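Local coordinates for protein putative type 11 methyltransferase (Sulfolobus solfataricus, PDB 3I9F) that probably acts as an S-adenosylmethionine-dependent methyltransferase and binds zinc ions, at residues V20-G25 with N74-I79; E97-L102 with S138-E143; I109-R114 with F146-Y151. All blocks are in the same frame, centred on the assembly; numbering follows the deposited sequence.

Interaction 1 of 3, residues V20-G25 with N74-I79; sequences VIVDYG and NSVDFI
Ile21 pairs with Phe78 and Val22 with Ile79 where two parallel strands, 19-24 and 76-82, lie next to each other in the middle of the Rossmann-like sheet of the class I methyltransferase fold. Strand 19-24 is the first of the sheet in chain order, and its end carries the chain into the turn at Gly25, part of the glycine-rich loop that in this family usually lies against the cofactor.

Four hydrogen bonds join the segments. Val20 O takes two backbone donors, Asp77 N at 2.8 Å, lying in the carbonyl plane, and Phe78 N at 3.2 Å, tilted from it. Val22 N then gives a bond of 2.7 Å to Phe78 O, nearly in line with that carbonyl. The fourth bond is made by a side chain: Asp77 OD2 receives Val20 N at 2.7 Å on its anti lone pair. With CG beside its own backbone N (chi1 -60°), the Asp77 carboxylate reaches back to Val20 at the corner where the chain turns into the strand, so that Val20 is gripped through both its N and its O.

The apolar contacts lie on two faces. Ile21 and Phe78 share one, where the Phe78 ring turns outward to meet Phe14 edge-to-face. On the other, Val76 crosses Val20 and Val22 at about a right angle, both its methyls reaching Val22 CG2, and helix 91-101 packs over Ile79 through Val98 and Ile101. Tyr24 and Ile79 run side by side there, Ile79 CG2 standing at the edge of the tyrosine ring, 4.1 Å from Tyr24 CB.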
loop_
_atom_site.group_PDB
_atom_site.type_symbol
_atom_site.label_atom_id
_atom_site.label_comp_id
_atom_site.label_asym_id
_atom_site.label_seq_id
_atom_site.Cartn_x
_atom_site.Cartn_y
_atom_site.Cartn_z
ATOM N N VAL B 20 2.284 -9.413 10.746
ATOM C CA VAL B 20 2.123 -8.153 10.004
ATOM C C VAL B 20 2.527 -6.993 10.927
ATOM O O VAL B 20 1.933 -6.811 11.987
ATOM C CB VAL B 20 0.672 -7.964 9.480
ATOM C CG1 VAL B 20 0.493 -6.552 8.847
ATOM C CG2 VAL B 20 0.321 -9.055 8.486
ATOM N N ILE B 21 3.550 -6.254 10.523
ATOM C CA ILE B 21 4.139 -5.201 11.318
ATOM C C ILE B 21 4.004 -3.851 10.603
ATOM O O ILE B 21 4.087 -3.778 9.378
ATOM C CB ILE B 21 5.661 -5.441 11.513
ATOM C CG1 ILE B 21 5.909 -6.781 12.219
ATOM C CG2 ILE B 21 6.296 -4.320 12.332
ATOM C CD1 ILE B 21 7.438 -7.189 12.290
ATOM N N VAL B 22 3.856 -2.778 11.361
ATOM C CA VAL B 22 3.856 -1.454 10.786
ATOM C C VAL B 22 4.902 -0.663 11.479
ATOM O O VAL B 22 4.852 -0.596 12.672
ATOM C CB VAL B 22 2.501 -0.750 10.995
ATOM C CG1 VAL B 22 2.587 0.771 10.652
ATOM C CG2 VAL B 22 1.417 -1.418 10.167
ATOM N N ASP B 23 5.856 -0.085 10.744
ATOM C CA ASP B 23 6.788 0.926 11.295
ATOM C C ASP B 23 6.176 2.321 11.013
ATOM O O ASP B 23 6.222 2.845 9.881
ATOM C CB ASP B 23 8.203 0.796 10.663
ATOM C CG ASP B 23 9.279 1.696 11.330
ATOM O OD1 ASP B 23 9.056 2.274 12.420
ATOM O OD2 ASP B 23 10.401 1.837 10.767
ATOM N N TYR B 24 5.594 2.900 12.049
ATOM C CA TYR B 24 4.791 4.137 11.946
ATOM C C TYR B 24 5.686 5.345 12.278
ATOM O O TYR B 24 6.041 5.573 13.418
ATOM C CB TYR B 24 3.606 4.043 12.916
ATOM C CG TYR B 24 2.382 4.823 12.509
ATOM C CD1 TYR B 24 2.468 6.095 11.927
ATOM C CD2 TYR B 24 1.133 4.314 12.736
ATOM C CE1 TYR B 24 1.332 6.781 11.536
ATOM C CE2 TYR B 24 0.004 5.018 12.374
ATOM C CZ TYR B 24 0.113 6.250 11.785
ATOM O OH TYR B 24 -1.030 6.893 11.428
ATOM N N GLY B 25 6.052 6.108 11.266
ATOM C CA GLY B 25 7.010 7.172 11.427
ATOM C C GLY B 25 8.381 6.556 11.272
ATOM O O GLY B 25 9.146 6.488 12.202
ATOM N N ASN B 74 -8.120 -4.243 11.008
ATOM C CA ASN B 74 -7.971 -5.416 11.858
ATOM C C ASN B 74 -7.056 -6.421 11.204
ATOM O O ASN B 74 -7.404 -7.581 11.129
ATOM C CB ASN B 74 -9.363 -6.054 12.102
ATOM C CG ASN B 74 -9.316 -7.325 12.974
ATOM O OD1 ASN B 74 -9.783 -8.380 12.553
ATOM N ND2 ASN B 74 -8.798 -7.221 14.179
ATOM N N SER B 75 -5.921 -5.955 10.681
ATOM C CA SER B 75 -5.003 -6.783 9.934
ATOM C C SER B 75 -3.573 -6.798 10.488
ATOM O O SER B 75 -2.709 -7.460 9.883
ATOM C CB SER B 75 -4.978 -6.311 8.467
ATOM O OG SER B 75 -3.855 -5.471 8.143
ATOM N N VAL B 76 -3.307 -6.109 11.612
ATOM C CA VAL B 76 -1.932 -5.827 12.019
ATOM C C VAL B 76 -1.589 -6.363 13.415
ATOM O O VAL B 76 -2.369 -6.220 14.373
ATOM C CB VAL B 76 -1.598 -4.269 11.936
ATOM C CG1 VAL B 76 -0.233 -3.935 12.594
ATOM C CG2 VAL B 76 -1.608 -3.805 10.503
ATOM N N ASP B 77 -0.401 -6.950 13.518
ATOM C CA ASP B 77 0.038 -7.623 14.752
ATOM C C ASP B 77 0.854 -6.715 15.661
ATOM O O ASP B 77 0.542 -6.602 16.856
ATOM C CB ASP B 77 0.822 -8.912 14.412
ATOM C CG ASP B 77 -0.031 -9.922 13.608
ATOM O OD1 ASP B 77 -1.018 -10.439 14.217
ATOM O OD2 ASP B 77 0.273 -10.161 12.377
ATOM N N PHE B 78 1.860 -6.060 15.087
ATOM C CA PHE B 78 2.657 -5.073 15.770
ATOM C C PHE B 78 2.772 -3.700 15.028
ATOM O O PHE B 78 2.934 -3.627 13.806
ATOM C CB PHE B 78 4.066 -5.639 15.946
ATOM C CG PHE B 78 4.120 -6.901 16.777
ATOM C CD1 PHE B 78 4.220 -6.828 18.165
ATOM C CD2 PHE B 78 4.061 -8.157 16.163
ATOM C CE1 PHE B 78 4.275 -7.979 18.928
ATOM C CE2 PHE B 78 4.096 -9.308 16.912
ATOM C CZ PHE B 78 4.212 -9.233 18.293
ATOM N N ILE B 79 2.727 -2.626 15.801
ATOM C CA ILE B 79 2.932 -1.271 15.315
ATOM C C ILE B 79 4.043 -0.671 16.154
ATOM O O ILE B 79 3.917 -0.576 17.368
ATOM C CB ILE B 79 1.657 -0.415 15.513
ATOM C CG1 ILE B 79 0.516 -0.944 14.653
ATOM C CG2 ILE B 79 1.930 1.030 15.168
ATOM C CD1 ILE B 79 -0.804 -0.366 14.988
#

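Interaction 2 of 3, residues E97-L102 with S138-E143; sequences EVKRIL and SNFVVE
Lys99 NZ donates a hydrogen bond of 2.9 Å to Asn139 OD1, linking helix 91-101 to the loop residue just before edge strand 140-146 in the Rossmann-like methyltransferase fold. The ammonium approaches from above the carbonyl plane of the amide, 41° out of it, and the two side chains cross at about a right angle. A bend at chi3 (-58°) turns the end of the lysine toward the asparagine, while its CG stays back against Phe140.

Phe140 fills the space between helix and strand. Its ring enters with the CZ end foremost: Lys99 CG is at the edge, beside CZ and CE2, and Val98 CG1 comes obliquely to CZ, 4.0 Å away. Replacing Lys99 by an alanine would probably leave Asn139 OD1 without this donor and uncover the edge of the Phe140 ring where the aliphatic chain now lies.

Val108 of strand 106-113 touches Val98, Leu102 and Phe140 alike, placing the contact over the sheet. Just past the end of the helix, Leu102 completes the rim of the aromatic ring, its CD2 lying in the ring plane at the edge, 4.0 Å from Phe140 CE1.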
loop_
_atom_site.group_PDB
_atom_site.type_symbol
_atom_site.label_atom_id
_atom_site.label_comp_id
_atom_site.label_asym_id
_atom_site.label_seq_id
_atom_site.Cartn_x
_atom_site.Cartn_y
_atom_site.Cartn_z
ATOM N N GLU B 97 -6.408 5.456 13.801
ATOM C CA GLU B 97 -5.960 4.518 12.783
ATOM C C GLU B 97 -5.237 3.318 13.371
ATOM O O GLU B 97 -5.344 2.201 12.865
ATOM C CB GLU B 97 -5.034 5.213 11.816
ATOM C CG GLU B 97 -5.742 6.156 10.819
ATOM C CD GLU B 97 -6.716 5.458 9.931
ATOM O OE1 GLU B 97 -6.298 4.941 8.888
ATOM O OE2 GLU B 97 -7.923 5.423 10.272
ATOM N N VAL B 98 -4.450 3.572 14.406
ATOM C CA VAL B 98 -3.853 2.522 15.183
ATOM C C VAL B 98 -4.972 1.572 15.651
ATOM O O VAL B 98 -4.878 0.380 15.462
ATOM C CB VAL B 98 -3.078 3.080 16.425
ATOM C CG1 VAL B 98 -2.987 1.997 17.500
ATOM C CG2 VAL B 98 -1.671 3.648 16.017
ATOM N N LYS B 99 -6.057 2.098 16.201
ATOM C CA LYS B 99 -7.104 1.218 16.683
ATOM C C LYS B 99 -7.788 0.478 15.583
ATOM O O LYS B 99 -8.240 -0.637 15.801
ATOM C CB LYS B 99 -8.127 1.944 17.557
ATOM C CG LYS B 99 -7.520 2.401 18.854
ATOM C CD LYS B 99 -8.508 3.043 19.819
ATOM C CE LYS B 99 -9.254 4.252 19.273
ATOM N NZ LYS B 99 -9.793 5.184 20.352
ATOM N N ARG B 100 -7.891 1.059 14.391
ATOM C CA ARG B 100 -8.646 0.399 13.322
ATOM C C ARG B 100 -7.828 -0.742 12.696
ATOM O O ARG B 100 -8.404 -1.782 12.384
ATOM C CB ARG B 100 -9.110 1.408 12.280
ATOM C CG ARG B 100 -9.538 0.888 10.922
ATOM C CD ARG B 100 -9.719 2.034 9.849
ATOM N NE ARG B 100 -8.465 2.502 9.256
ATOM C CZ ARG B 100 -7.702 1.800 8.422
ATOM N NH1 ARG B 100 -8.052 0.584 8.035
ATOM N NH2 ARG B 100 -6.573 2.315 7.935
ATOM N N ILE B 101 -6.518 -0.556 12.530
ATOM C CA ILE B 101 -5.720 -1.511 11.787
ATOM C C ILE B 101 -5.215 -2.622 12.675
ATOM O O ILE B 101 -5.023 -3.703 12.211
ATOM C CB ILE B 101 -4.534 -0.873 11.008
ATOM C CG1 ILE B 101 -3.544 -0.190 11.943
ATOM C CG2 ILE B 101 -5.038 0.102 9.943
ATOM C CD1 ILE B 101 -2.282 0.352 11.240
ATOM N N LEU B 102 -5.005 -2.361 13.957
ATOM C CA LEU B 102 -4.488 -3.375 14.884
ATOM C C LEU B 102 -5.524 -4.504 15.162
ATOM O O LEU B 102 -6.727 -4.247 15.274
ATOM C CB LEU B 102 -4.088 -2.710 16.203
ATOM C CG LEU B 102 -3.186 -3.501 17.145
ATOM C CD1 LEU B 102 -1.765 -3.679 16.568
ATOM C CD2 LEU B 102 -3.164 -2.840 18.525
ATOM N N SER B 138 -4.914 5.730 25.434
ATOM C CA SER B 138 -5.758 5.534 26.621
ATOM C C SER B 138 -6.685 4.307 26.607
ATOM O O SER B 138 -7.309 4.024 27.636
ATOM C CB SER B 138 -6.641 6.758 26.785
ATOM O OG SER B 138 -7.445 6.881 25.609
ATOM N N ASN B 139 -6.808 3.628 25.462
ATOM C CA ASN B 139 -7.516 2.346 25.378
ATOM C C ASN B 139 -6.518 1.183 25.442
ATOM O O ASN B 139 -6.780 0.083 24.928
ATOM C CB ASN B 139 -8.310 2.244 24.073
ATOM C CG ASN B 139 -9.198 3.458 23.825
ATOM O OD1 ASN B 139 -8.876 4.350 22.984
ATOM N ND2 ASN B 139 -10.304 3.530 24.564
ATOM N N PHE B 140 -5.348 1.445 26.029
ATOM C CA PHE B 140 -4.275 0.459 26.061
ATOM C C PHE B 140 -3.659 0.435 27.425
ATOM O O PHE B 140 -3.705 1.414 28.153
ATOM C CB PHE B 140 -3.186 0.794 25.040
ATOM C CG PHE B 140 -3.663 0.786 23.618
ATOM C CD1 PHE B 140 -3.411 -0.286 22.804
ATOM C CD2 PHE B 140 -4.355 1.873 23.098
ATOM C CE1 PHE B 140 -3.873 -0.286 21.509
ATOM C CE2 PHE B 140 -4.822 1.867 21.820
ATOM C CZ PHE B 140 -4.583 0.802 21.023
ATOM N N VAL B 141 -3.047 -0.683 27.755
ATOM C CA VAL B 141 -2.288 -0.798 29.007
ATOM C C VAL B 141 -0.892 -1.272 28.703
ATOM O O VAL B 141 -0.677 -1.980 27.734
ATOM C CB VAL B 141 -2.991 -1.745 30.097
ATOM C CG1 VAL B 141 -3.934 -0.899 30.980
ATOM C CG2 VAL B 141 -3.760 -2.894 29.461
ATOM N N VAL B 142 0.053 -0.864 29.540
ATOM C CA VAL B 142 1.408 -1.382 29.450
ATOM C C VAL B 142 1.445 -2.828 29.894
ATOM O O VAL B 142 0.952 -3.160 30.968
ATOM C CB VAL B 142 2.406 -0.636 30.338
ATOM C CG1 VAL B 142 3.822 -1.228 30.113
ATOM C CG2 VAL B 142 2.383 0.860 30.034
ATOM N N GLU B 143 2.050 -3.659 29.051
ATOM C CA GLU B 143 2.244 -5.066 29.302
ATOM C C GLU B 143 3.698 -5.317 29.743
ATOM O O GLU B 143 3.925 -6.007 30.734
ATOM C CB GLU B 143 1.886 -5.861 28.035
ATOM C CG GLU B 143 2.620 -7.166 27.874
ATOM C CD GLU B 143 1.931 -8.115 26.941
ATOM O OE1 GLU B 143 2.117 -7.998 25.716
ATOM O OE2 GLU B 143 1.217 -9.009 27.446
#

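Interaction 3 of 3, residues I109-R114 with F146-Y151; sequences IIIDWR and FNPTPY
Backbone joins backbone at one end of this contact, where Arg114 N gives a bond of 2.8 Å to Tyr151 O just past the end of strand 106-113, whereas farther back the two chains draw apart, with 7.7 Å between the CA atoms of Ile111 and Pro148. Arg114 supplies most of the polar contact. Its chain is extended from CG to NE and runs along the loop, bringing Arg114 CG to 3.2 Å from Tyr151 O and the guanidinium to two further acceptors. Arg114 NE donates to Pro150 O at 3.0 Å, and NH1 donates to Asn147 OD1 at 3.2 Å in a nearly straight bond (171°). Both oxygens lie close to the guanidinium plane, yet the donors sit well above the planes of the carbonyls they meet; the amide of Asn147 is turned 66° against the guanidinium.

The loop belongs to the antiparallel hairpin of strands 140-146 and 152-159, which closes one side of the mixed seven-stranded sheet as in other class I methyltransferases. Within the loop, Thr149 OG1 accepts from Tyr151 N in an ST turn, and also bonds His152 ND1.

Apolar groups fill the rest of the contact. Phe146 has its CG between the backbone N and carbonyl carbon (chi1 68°), which carries the ring toward the strand: Ile111 CG1 comes to its CZ obliquely at 3.9 Å, and Ile109 CG2 lies at its edge. The other branch of Ile111, CG2, slides past Pro148 CG in the opposite sense. Next to the arginine, Trp113 CZ3 rests 3.9 Å from Tyr151 CB.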
loop_
_atom_site.group_PDB
_atom_site.type_symbol
_atom_site.label_atom_id
_atom_site.label_comp_id
_atom_site.label_asym_id
_atom_site.label_seq_id
_atom_site.Cartn_x
_atom_site.Cartn_y
_atom_site.Cartn_z
ATOM N N ILE B 109 4.364 -1.030 20.134
ATOM C CA ILE B 109 5.668 -0.839 20.742
ATOM C C ILE B 109 6.058 0.621 20.673
ATOM O O ILE B 109 6.201 1.145 19.589
ATOM C CB ILE B 109 6.779 -1.636 20.017
ATOM C CG1 ILE B 109 6.394 -3.118 19.882
ATOM C CG2 ILE B 109 8.061 -1.519 20.780
ATOM C CD1 ILE B 109 6.958 -3.809 18.635
ATOM N N ILE B 110 6.253 1.264 21.830
ATOM C CA ILE B 110 6.785 2.616 21.906
ATOM C C ILE B 110 8.240 2.623 22.335
ATOM O O ILE B 110 8.583 2.058 23.360
ATOM C CB ILE B 110 6.027 3.486 22.959
ATOM C CG1 ILE B 110 4.514 3.519 22.685
ATOM C CG2 ILE B 110 6.619 4.908 23.037
ATOM C CD1 ILE B 110 4.137 3.654 21.255
ATOM N N ILE B 111 9.084 3.270 21.540
ATOM C CA ILE B 111 10.403 3.699 21.965
ATOM C C ILE B 111 10.475 5.205 21.805
ATOM O O ILE B 111 10.093 5.732 20.774
ATOM C CB ILE B 111 11.508 3.055 21.124
ATOM C CG1 ILE B 111 11.444 1.521 21.281
ATOM C CG2 ILE B 111 12.868 3.559 21.564
ATOM C CD1 ILE B 111 12.251 0.755 20.229
ATOM N N ASP B 112 10.928 5.904 22.837
ATOM C CA ASP B 112 11.131 7.325 22.763
ATOM C C ASP B 112 12.119 7.746 23.818
ATOM O O ASP B 112 12.402 6.989 24.752
ATOM C CB ASP B 112 9.815 8.100 22.971
ATOM C CG ASP B 112 9.760 9.406 22.160
ATOM O OD1 ASP B 112 10.806 9.808 21.593
ATOM O OD2 ASP B 112 8.664 10.025 22.054
ATOM N N TRP B 113 12.592 8.982 23.659
ATOM C CA TRP B 113 13.554 9.624 24.517
ATOM C C TRP B 113 13.024 9.930 25.901
ATOM O O TRP B 113 11.881 10.290 26.036
ATOM C CB TRP B 113 13.980 10.926 23.876
ATOM C CG TRP B 113 14.784 10.761 22.634
ATOM C CD1 TRP B 113 14.313 10.689 21.365
ATOM C CD2 TRP B 113 16.206 10.642 22.542
ATOM N NE1 TRP B 113 15.356 10.550 20.475
ATOM C CE2 TRP B 113 16.529 10.514 21.168
ATOM C CE3 TRP B 113 17.237 10.670 23.474
ATOM C CZ2 TRP B 113 17.845 10.418 20.706
ATOM C CZ3 TRP B 113 18.561 10.557 23.019
ATOM C CH2 TRP B 113 18.847 10.426 21.653
ATOM N N ARG B 114 13.841 9.806 26.941
ATOM C CA ARG B 114 13.334 10.121 28.276
ATOM C C ARG B 114 13.107 11.634 28.339
ATOM O O ARG B 114 13.796 12.400 27.676
ATOM C CB ARG B 114 14.267 9.675 29.392
ATOM C CG ARG B 114 14.649 8.220 29.340
ATOM C CD ARG B 114 15.422 7.808 30.583
ATOM N NE ARG B 114 16.343 6.688 30.348
ATOM C CZ ARG B 114 16.047 5.375 30.471
ATOM N NH1 ARG B 114 14.810 4.951 30.807
ATOM N NH2 ARG B 114 17.006 4.459 30.248
ATOM N N PHE B 146 10.914 -1.724 28.998
ATOM C CA PHE B 146 12.309 -2.030 28.693
ATOM C C PHE B 146 13.101 -0.745 28.416
ATOM O O PHE B 146 12.519 0.296 28.148
ATOM C CB PHE B 146 12.418 -3.043 27.549
ATOM C CG PHE B 146 11.968 -2.526 26.218
ATOM C CD1 PHE B 146 12.908 -2.209 25.221
ATOM C CD2 PHE B 146 10.616 -2.358 25.940
ATOM C CE1 PHE B 146 12.497 -1.727 23.973
ATOM C CE2 PHE B 146 10.198 -1.881 24.686
ATOM C CZ PHE B 146 11.136 -1.560 23.709
ATOM N N ASN B 147 14.425 -0.829 28.538
ATOM C CA ASN B 147 15.311 0.314 28.396
ATOM C C ASN B 147 16.267 0.083 27.243
ATOM O O ASN B 147 17.386 -0.375 27.447
ATOM C CB ASN B 147 16.095 0.569 29.692
ATOM C CG ASN B 147 15.184 0.959 30.876
ATOM O OD1 ASN B 147 14.261 1.804 30.748
ATOM N ND2 ASN B 147 15.460 0.358 32.045
ATOM N N PRO B 148 15.840 0.439 26.025
ATOM C CA PRO B 148 16.646 0.280 24.801
ATOM C C PRO B 148 18.029 0.860 24.928
ATOM O O PRO B 148 18.992 0.274 24.430
ATOM C CB PRO B 148 15.877 1.110 23.752
ATOM C CG PRO B 148 14.545 1.289 24.281
ATOM C CD PRO B 148 14.617 1.220 25.775
ATOM N N THR B 149 18.102 2.048 25.533
ATOM C CA THR B 149 19.351 2.731 25.787
ATOM C C THR B 149 19.210 3.459 27.119
ATOM O O THR B 149 18.170 3.389 27.744
ATOM C CB THR B 149 19.716 3.728 24.666
ATOM O OG1 THR B 149 19.273 5.044 25.026
ATOM C CG2 THR B 149 19.141 3.319 23.353
ATOM N N PRO B 150 20.264 4.139 27.572
ATOM C CA PRO B 150 20.164 4.822 28.868
ATOM C C PRO B 150 19.502 6.196 28.763
ATOM O O PRO B 150 19.298 6.871 29.792
ATOM C CB PRO B 150 21.628 4.977 29.325
ATOM C CG PRO B 150 22.496 4.661 28.080
ATOM C CD PRO B 150 21.595 4.283 26.939
ATOM N N TYR B 151 19.182 6.613 27.536
ATOM C CA TYR B 151 18.434 7.831 27.322
ATOM C C TYR B 151 17.020 7.603 26.770
ATOM O O TYR B 151 16.280 8.556 26.566
ATOM C CB TYR B 151 19.264 8.721 26.414
ATOM C CG TYR B 151 20.653 8.845 26.971
ATOM C CD1 TYR B 151 20.855 9.461 28.205
ATOM C CD2 TYR B 151 21.752 8.323 26.304
ATOM C CE1 TYR B 151 22.114 9.581 28.748
ATOM C CE2 TYR B 151 23.041 8.434 26.847
ATOM C CZ TYR B 151 23.207 9.056 28.076
ATOM O OH TYR B 151 24.454 9.187 28.645
#

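How the interactions relate
From the N terminus, strand 19-24 is joined by strand 76-82 some fifty residues later, and interaction 1 closes a loop holding helices 32-36 and 49-58 and strands 39-45 and 63-65. Only afterwards does interaction 2 open, on helix 91-101, so the two are in series, yet they touch: Asn74 N and Ser75 N probably bond Arg100 O and Ile101 O. Interaction 3 begins on strand 106-113, before 138-143 completes interaction 2, and ends at 146-151; these loops cross. It too follows interaction 1 in series, joined to it by a probable bond from Ile109 N to Ile79 O between neighbouring strands. Together they tie the parallel half of the sheet, a helix over it and the C-terminal hairpin.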